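Local coordinates for YycN protein (Bacillus subtilis, PDB 1ON0) that probably transfers an acyl group, most likely acetyl, to an unidentified acceptor, as a homodimeric member of the GNAT acetyltransferase family, at residues H59-W63 / L76-P82. Residues are numbered along the deposited sequence; the frame is centred on the assembly and turned at random.
Sequences HHHLW and LWIHAEP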
loop_
_atom_site.group_PDB
_atom_site.type_symbol
_atom_site.label_atom_id
_atom_site.label_comp_id
_atom_site.label_asym_id
_atom_site.label_seq_id
_atom_site.Cartn_x
_atom_site.Cartn_y
_atom_site.Cartn_z
ATOM N N HIS B 59 20.274 23.822 -13.710
ATOM C CA HIS B 59 19.571 22.762 -14.420
ATOM C C HIS B 59 19.250 21.529 -13.575
ATOM O O HIS B 59 18.462 20.660 -13.977
ATOM C CB HIS B 59 20.352 22.352 -15.666
ATOM C CG HIS B 59 20.573 23.474 -16.626
ATOM N ND1 HIS B 59 19.617 24.431 -16.883
ATOM C CD2 HIS B 59 21.644 23.795 -17.390
ATOM C CE1 HIS B 59 20.089 25.297 -17.760
ATOM N NE2 HIS B 59 21.318 24.932 -18.083
ATOM N N HIS B 60 19.874 21.440 -12.410
ATOM C CA HIS B 60 19.622 20.326 -11.517
ATOM C C HIS B 60 18.472 20.680 -10.612
ATOM O O HIS B 60 18.334 21.820 -10.179
ATOM C CB HIS B 60 20.860 20.020 -10.682
ATOM C CG HIS B 60 21.881 19.209 -11.412
ATOM N ND1 HIS B 60 21.867 17.834 -11.416
ATOM C CD2 HIS B 60 22.902 19.586 -12.217
ATOM C CE1 HIS B 60 22.837 17.393 -12.202
ATOM N NE2 HIS B 60 23.476 18.433 -12.698
ATOM N N HIS B 61 17.631 19.700 -10.338
ATOM C CA HIS B 61 16.502 19.939 -9.477
ATOM C C HIS B 61 16.405 18.789 -8.493
ATOM O O HIS B 61 16.056 17.661 -8.855
ATOM C CB HIS B 61 15.216 20.040 -10.292
ATOM C CG HIS B 61 15.276 21.039 -11.410
ATOM N ND1 HIS B 61 15.776 20.734 -12.662
ATOM C CD2 HIS B 61 14.845 22.319 -11.487
ATOM C CE1 HIS B 61 15.640 21.777 -13.457
ATOM N NE2 HIS B 61 15.076 22.756 -12.771
ATOM N N LEU B 62 16.752 19.067 -7.247
ATOM C CA LEU B 62 16.677 18.049 -6.216
ATOM C C LEU B 62 15.476 18.425 -5.360
ATOM O O LEU B 62 15.359 19.558 -4.888
ATOM C CB LEU B 62 17.982 18.001 -5.401
ATOM C CG LEU B 62 19.231 17.495 -6.155
ATOM C CD1 LEU B 62 19.785 18.605 -7.049
ATOM C CD2 LEU B 62 20.297 17.049 -5.165
ATOM N N TRP B 63 14.570 17.467 -5.210
ATOM C CA TRP B 63 13.327 17.641 -4.454
ATOM C C TRP B 63 13.205 16.635 -3.319
ATOM O O TRP B 63 13.709 15.514 -3.408
ATOM C CB TRP B 63 12.115 17.417 -5.373
ATOM C CG TRP B 63 11.895 18.439 -6.459
ATOM C CD1 TRP B 63 11.521 19.738 -6.293
ATOM C CD2 TRP B 63 11.997 18.228 -7.873
ATOM N NE1 TRP B 63 11.379 20.350 -7.513
ATOM C CE2 TRP B 63 11.662 19.447 -8.502
ATOM C CE3 TRP B 63 12.334 17.122 -8.672
ATOM C CZ2 TRP B 63 11.658 19.600 -9.890
ATOM C CZ3 TRP B 63 12.329 17.275 -10.057
ATOM C CH2 TRP B 63 11.990 18.505 -10.649
ATOM N N LEU B 76 14.164 13.054 -4.870
ATOM C CA LEU B 76 14.058 12.961 -6.319
ATOM C C LEU B 76 15.023 13.992 -6.877
ATOM O O LEU B 76 14.951 15.162 -6.530
ATOM C CB LEU B 76 12.639 13.302 -6.758
ATOM C CG LEU B 76 12.127 12.794 -8.107
ATOM C CD1 LEU B 76 11.251 13.879 -8.706
ATOM C CD2 LEU B 76 13.266 12.433 -9.053
ATOM N N TRP B 77 15.934 13.558 -7.729
ATOM C CA TRP B 77 16.893 14.470 -8.313
ATOM C C TRP B 77 16.947 14.269 -9.812
ATOM O O TRP B 77 17.310 13.197 -10.279
ATOM C CB TRP B 77 18.274 14.247 -7.674
ATOM C CG TRP B 77 19.436 14.843 -8.417
ATOM C CD1 TRP B 77 19.390 15.811 -9.377
ATOM C CD2 TRP B 77 20.817 14.522 -8.240
ATOM N NE1 TRP B 77 20.646 16.112 -9.810
ATOM C CE2 TRP B 77 21.551 15.338 -9.131
ATOM C CE3 TRP B 77 21.514 13.629 -7.409
ATOM C CZ2 TRP B 77 22.953 15.283 -9.225
ATOM C CZ3 TRP B 77 22.907 13.578 -7.500
ATOM C CH2 TRP B 77 23.609 14.402 -8.402
ATOM N N ILE B 78 16.561 15.293 -10.570
ATOM C CA ILE B 78 16.610 15.184 -12.021
ATOM C C ILE B 78 17.443 16.296 -12.626
ATOM O O ILE B 78 17.636 17.355 -12.024
ATOM C CB ILE B 78 15.208 15.227 -12.683
ATOM C CG1 ILE B 78 14.668 16.648 -12.700
ATOM C CG2 ILE B 78 14.263 14.298 -11.946
ATOM C CD1 ILE B 78 13.355 16.783 -13.448
ATOM N N HIS B 79 17.934 16.039 -13.826
ATOM C CA HIS B 79 18.744 16.998 -14.563
ATOM C C HIS B 79 18.051 17.280 -15.878
ATOM O O HIS B 79 17.584 16.354 -16.536
ATOM C CB HIS B 79 20.112 16.409 -14.861
ATOM C CG HIS B 79 20.943 17.238 -15.790
ATOM N ND1 HIS B 79 21.371 18.506 -15.470
ATOM C CD2 HIS B 79 21.456 16.961 -17.012
ATOM C CE1 HIS B 79 22.121 18.975 -16.454
ATOM N NE2 HIS B 79 22.188 18.057 -17.399
ATOM N N ALA B 80 17.995 18.546 -16.267
ATOM C CA ALA B 80 17.368 18.926 -17.528
ATOM C C ALA B 80 18.380 19.597 -18.452
ATOM O O ALA B 80 18.374 20.814 -18.586
ATOM C CB ALA B 80 16.199 19.877 -17.261
ATOM N N GLU B 81 19.241 18.811 -19.092
ATOM C CA GLU B 81 20.271 19.356 -19.988
ATOM C C GLU B 81 19.845 20.591 -20.780
ATOM O O GLU B 81 18.655 20.822 -21.015
ATOM C CB GLU B 81 20.766 18.276 -20.958
ATOM C CG GLU B 81 21.999 17.523 -20.476
ATOM C CD GLU B 81 21.825 16.013 -20.517
ATOM O OE1 GLU B 81 22.822 15.297 -20.304
ATOM O OE2 GLU B 81 20.694 15.544 -20.757
ATOM N N PRO B 82 20.823 21.410 -21.198
ATOM C CA PRO B 82 20.539 22.625 -21.965
ATOM C C PRO B 82 20.008 22.357 -23.370
ATOM O O PRO B 82 20.635 21.644 -24.155
ATOM C CB PRO B 82 21.886 23.346 -21.974
ATOM C CG PRO B 82 22.870 22.215 -21.952
ATOM C CD PRO B 82 22.267 21.286 -20.923
#
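Trp77 donates its indole NE1 to ND1 of His60, 2.7 Å away. The bond lies close to the planes of both rings, which meet rim to rim with their planes at 54°. ND1 of His60 is the acceptor here, so its imidazole proton, if the ring is neutral, is probably on NE2. ND1 of His79 sits over one face of the same imidazole, near its rim, and the three rings form an aromatic cluster. Leu62 adds a CH-pi contact: its CG lies 3.8 Å from the centroid of the five-membered ring of Trp77, over the face. The indole reaches both partners because Trp77 CG is anti to the backbone N (chi1 164°). Replacing Trp77 by an alanine is likely to leave His60 ND1 without its donor and Leu62 without the ring it packs on.

On the other face of the sheet, Trp63 lies alongside Leu76, with CE3 3.4 Å from Leu76 CD1. Ile78 CD1 meets the indole edge at Trp63 CH2, 3.6 Å away. Between the two layers runs the backbone ladder. His61 pairs with Ile78, and Trp63 with Leu76, each through two hydrogen bonds. Ala80 N to His59 O, 3.2 Å, extends it past the strand ends. Tyr16 of helix 10-31 touches Leu62 and Trp77, while Leu5 of strand 4-7 touches Trp63 and Leu76. This is the antiparallel hairpin of strands 60-66 and 72-79, part of the central sheet of the GNAT fold.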